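Long-range contacts in T cell receptor mu chain (Monodelphis domestica, PDB 7L15), which pairs with a gamma chain to form the marsupial gamma mu T cell receptor, and is probably involved in recognising antigen at the T cell surface: residues L136-V140 against C203-H207; R154-K159 against G185-A189. One frame throughout, in Å; residues are numbered along the deposited sequence.

Interaction 1: residues L136-V140 against C203-H207; sequences LSPSV and CSVKH
Val140 and Val205 meet methyl to methyl in the core of the C1-set immunoglobulin domain, CG2 of Val140 lying 3.7 Å from CG2 of Val205, the two side chains passing alongside one another and pointing opposite ways. The other branch of Val140, CG1, anti to its backbone N (chi1 179°), points across the sandwich toward Cys203, ending 4.1 Å from SG, the sulfur that forms the disulfide with Cys151. Pro138 continues the apolar row: its CG rests 4.1 Å from CG1 of Val205, while its CD lies against the His207 ring, 3.6 Å from ND1.

The polar part gathers round that imidazole. CE1 of His207 comes within 3.1 Å of Leu136 O. At the ring edge, in plane, a water sits 2.8 Å from His207 ND1; it donates to His207 O and also hydrogen-bonds Ser137 OG at 2.6 Å, joining the two segments where no direct hydrogen bond does. NE2 of the same ring bonds to Pro158 O, so both ring nitrogens have partners and the rotation of the ring is fixed.

The segments run nearly antiparallel but belong to opposing sheets: strand 139-145 is an outermost strand of one, beside 148-156, whereas 201-207 lies between 162-167 and 210-216 in the other. Ile153 and Ile212, one from each sheet, pack against Pro138.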
# COMPACT_ATOMS: atom_id res chain seq x y z
N LEU A 136 27.88 -6.11 1.07
CA LEU A 136 27.73 -6.24 2.51
C LEU A 136 27.20 -7.63 2.82
O LEU A 136 26.07 -7.96 2.43
CB LEU A 136 26.79 -5.15 3.05
CG LEU A 136 26.69 -4.93 4.55
CD1 LEU A 136 28.05 -4.55 5.10
CD2 LEU A 136 25.67 -3.84 4.89
N SER A 137 27.99 -8.45 3.48
CA SER A 137 27.53 -9.79 3.84
C SER A 137 26.52 -9.69 4.98
O SER A 137 26.70 -8.88 5.89
CB SER A 137 28.69 -10.67 4.27
OG SER A 137 29.61 -10.85 3.21
N PRO A 138 25.47 -10.51 4.97
CA PRO A 138 24.50 -10.48 6.07
C PRO A 138 25.01 -11.22 7.30
O PRO A 138 25.94 -12.03 7.24
CB PRO A 138 23.29 -11.21 5.48
CG PRO A 138 23.91 -12.20 4.51
CD PRO A 138 25.07 -11.43 3.89
N SER A 139 24.37 -10.91 8.42
CA SER A 139 24.41 -11.76 9.60
C SER A 139 23.13 -12.59 9.65
O SER A 139 22.12 -12.23 9.04
CB SER A 139 24.56 -10.93 10.88
OG SER A 139 23.79 -9.74 10.80
N VAL A 140 23.20 -13.72 10.36
CA VAL A 140 22.12 -14.71 10.33
C VAL A 140 21.75 -15.10 11.75
O VAL A 140 22.62 -15.50 12.54
CB VAL A 140 22.53 -15.95 9.50
CG1 VAL A 140 21.42 -16.97 9.50
CG2 VAL A 140 22.88 -15.53 8.07
N CYS A 203 20.04 -22.69 9.53
CA CYS A 203 19.73 -21.73 8.48
C CYS A 203 21.01 -21.41 7.74
O CYS A 203 22.01 -21.02 8.36
CB CYS A 203 19.11 -20.46 9.04
SG CYS A 203 18.62 -19.42 7.69
N SER A 204 20.98 -21.54 6.43
CA SER A 204 22.19 -21.41 5.64
C SER A 204 21.94 -20.41 4.51
O SER A 204 20.99 -20.57 3.74
CB SER A 204 22.61 -22.77 5.08
OG SER A 204 23.53 -22.58 4.02
N VAL A 205 22.81 -19.40 4.43
CA VAL A 205 22.64 -18.28 3.51
C VAL A 205 23.85 -18.20 2.59
O VAL A 205 24.99 -18.30 3.05
CB VAL A 205 22.46 -16.95 4.28
CG1 VAL A 205 22.40 -15.77 3.31
CG2 VAL A 205 21.20 -17.02 5.13
N LYS A 206 23.60 -18.02 1.30
CA LYS A 206 24.64 -17.84 0.31
C LYS A 206 24.48 -16.45 -0.28
O LYS A 206 23.39 -16.08 -0.72
CB LYS A 206 24.57 -18.92 -0.78
CG LYS A 206 25.30 -20.20 -0.41
CD LYS A 206 24.77 -21.40 -1.18
CE LYS A 206 25.75 -22.57 -1.17
NZ LYS A 206 25.94 -23.16 -2.54
N HIS A 207 25.56 -15.68 -0.26
CA HIS A 207 25.50 -14.29 -0.68
C HIS A 207 26.87 -13.94 -1.22
O HIS A 207 27.87 -14.09 -0.50
CB HIS A 207 25.08 -13.39 0.49
CG HIS A 207 24.98 -11.94 0.12
ND1 HIS A 207 25.97 -11.03 0.43
CD2 HIS A 207 24.01 -11.25 -0.52
CE1 HIS A 207 25.62 -9.84 -0.02
NE2 HIS A 207 24.43 -9.94 -0.60
O HOH W 1 28.44 -12.00 1.22

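Interaction 2: residues R154-K159 against G185-A189; sequences RNFYPK and GTYSA
Phe156 and Tyr187 form an antiparallel hydrogen-bonded pair, and because Asn155 also faces Tyr187 the site is a G1 beta bulge, with Asn155 at positive phi (64°). It lies at the end of strand 148-156, where the chain turns a corner in the immunoglobulin C1-set sandwich. Phe156 N donates to Tyr187 O and Tyr187 N to Phe156 O, both at 2.9 Å.

The tight part is on the aromatic side. Tyr187 CB sits over one face of the Phe156 ring, 3.9 Å from its centroid in a CH-pi contact displaced toward the rim, and the two side chains cross at about a right angle. Ala189 CB approaches the edge of the same phenyl ring, 3.9 Å from CZ. Phe156 CG stands between its own backbone N and carbonyl carbon (chi1 51°), which brings the ring back over the Tyr187-Ser188 backbone. Leu179 of strand 175-181 touches both Phe156 and Tyr187.

Partly exposed Asn155 and Thr186 make the more open, polar part. Asn155 ND2 donates to Thr186 OG1 at 3.1 Å, with OG1 standing 19° out of the amide plane of Asn155, while its OD1 takes two weak bonds from Arg154. Arg154 and Ser188 are instead buried against the gamma chain: the guanidinium forms a salt bridge with Glu136 of that chain, and Ser188 OG bonds to its Trp189.

Back on the aromatic side, Tyr157 CD1 meets the edge of the Tyr187 ring; the peptide from Tyr157 to Pro158 is cis, and Pro158 CB lies over one face of the Tyr157 ring. Over the face of Tyr187 lies Lys159 CB, 3.6 Å from the ring centroid and almost on its normal.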
# COMPACT_ATOMS: atom_id res chain seq x y z
N ARG A 154 20.11 -10.05 8.21
CA ARG A 154 20.13 -8.60 8.39
C ARG A 154 21.25 -7.91 7.62
O ARG A 154 22.42 -8.26 7.75
CB ARG A 154 20.25 -8.22 9.87
CG ARG A 154 19.04 -8.62 10.66
CD ARG A 154 18.60 -7.59 11.68
NE ARG A 154 19.23 -6.29 11.55
CZ ARG A 154 19.79 -5.62 12.56
NH1 ARG A 154 20.33 -4.44 12.34
NH2 ARG A 154 19.77 -6.13 13.79
N ASN A 155 20.86 -6.91 6.84
CA ASN A 155 21.77 -5.92 6.30
C ASN A 155 22.76 -6.58 5.35
O ASN A 155 23.91 -6.90 5.71
CB ASN A 155 22.42 -5.15 7.45
CG ASN A 155 21.37 -4.54 8.38
OD1 ASN A 155 21.41 -4.73 9.60
ND2 ASN A 155 20.41 -3.83 7.81
N PHE A 156 22.30 -6.82 4.14
CA PHE A 156 23.13 -7.30 3.06
C PHE A 156 22.88 -6.46 1.82
O PHE A 156 21.84 -5.81 1.68
CB PHE A 156 22.88 -8.78 2.76
CG PHE A 156 21.44 -9.13 2.55
CD1 PHE A 156 20.61 -9.37 3.63
CD2 PHE A 156 20.93 -9.27 1.27
CE1 PHE A 156 19.28 -9.72 3.44
CE2 PHE A 156 19.60 -9.63 1.06
CZ PHE A 156 18.77 -9.85 2.15
N TYR A 157 23.86 -6.46 0.93
CA TYR A 157 23.74 -5.78 -0.31
C TYR A 157 24.74 -6.49 -1.21
O TYR A 157 25.85 -6.79 -0.74
CB TYR A 157 24.06 -4.28 -0.21
CG TYR A 157 23.75 -3.62 -1.53
CD1 TYR A 157 22.44 -3.24 -1.84
CD2 TYR A 157 24.73 -3.46 -2.51
CE1 TYR A 157 22.12 -2.69 -3.08
CE2 TYR A 157 24.42 -2.90 -3.77
CZ TYR A 157 23.11 -2.51 -4.03
OH TYR A 157 22.77 -1.96 -5.25
N PRO A 158 24.40 -6.78 -2.48
CA PRO A 158 23.11 -6.57 -3.15
C PRO A 158 22.04 -7.59 -2.68
O PRO A 158 22.32 -8.45 -1.84
CB PRO A 158 23.45 -6.77 -4.64
CG PRO A 158 24.56 -7.80 -4.61
CD PRO A 158 25.36 -7.48 -3.36
N LYS A 159 20.84 -7.50 -3.25
CA LYS A 159 19.68 -8.21 -2.72
C LYS A 159 19.67 -9.70 -3.05
O LYS A 159 18.98 -10.45 -2.36
CB LYS A 159 18.37 -7.59 -3.25
CG LYS A 159 18.06 -7.95 -4.69
CD LYS A 159 16.89 -7.15 -5.27
CE LYS A 159 17.38 -5.94 -6.03
NZ LYS A 159 16.56 -5.64 -7.24
N GLY A 185 19.46 1.75 3.03
CA GLY A 185 19.90 1.34 1.71
C GLY A 185 20.38 -0.08 1.61
O GLY A 185 20.90 -0.47 0.56
N THR A 186 20.23 -0.88 2.66
CA THR A 186 20.54 -2.31 2.60
C THR A 186 19.24 -3.12 2.64
O THR A 186 18.14 -2.58 2.77
CB THR A 186 21.49 -2.70 3.73
OG1 THR A 186 20.83 -2.51 4.99
CG2 THR A 186 22.74 -1.81 3.69
N TYR A 187 19.38 -4.43 2.51
CA TYR A 187 18.25 -5.33 2.59
C TYR A 187 18.34 -6.16 3.85
O TYR A 187 19.43 -6.41 4.38
CB TYR A 187 18.19 -6.27 1.37
CG TYR A 187 17.91 -5.52 0.09
CD1 TYR A 187 18.95 -4.91 -0.64
CD2 TYR A 187 16.63 -5.40 -0.38
CE1 TYR A 187 18.68 -4.24 -1.81
CE2 TYR A 187 16.35 -4.72 -1.54
CZ TYR A 187 17.37 -4.15 -2.25
OH TYR A 187 17.08 -3.48 -3.41
N SER A 188 17.18 -6.58 4.34
CA SER A 188 17.09 -7.59 5.37
C SER A 188 15.96 -8.52 4.96
O SER A 188 15.18 -8.23 4.06
CB SER A 188 16.91 -6.96 6.77
OG SER A 188 15.57 -6.59 7.02
N ALA A 189 15.91 -9.69 5.58
CA ALA A 189 15.00 -10.70 5.07
C ALA A 189 14.71 -11.67 6.19
O ALA A 189 15.48 -11.81 7.14
CB ALA A 189 15.60 -11.43 3.85

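From the N terminus, the chain passes 136-140 into strand 139-145, returns along 148-156 and turns through 154-159. Interaction 2 closes the inner loop when the chain comes back at 185-189; interaction 1 closes the wider one at 203-207, with interaction 2 nested inside it. Interaction 2 joins neighbouring strands of one sheet, whereas interaction 1 spans the sandwich to the other. The two also touch directly: Leu136 N probably hydrogen-bonds Tyr157 O at 2.8 Å. Phe156 CB packs 3.3 Å from Leu136 O. The turn at 154-159 is thus tied to edge strand 139-145, to strand 187-194 and, through the probable bond from His207 NE2 to Pro158 O, to the facing sheet.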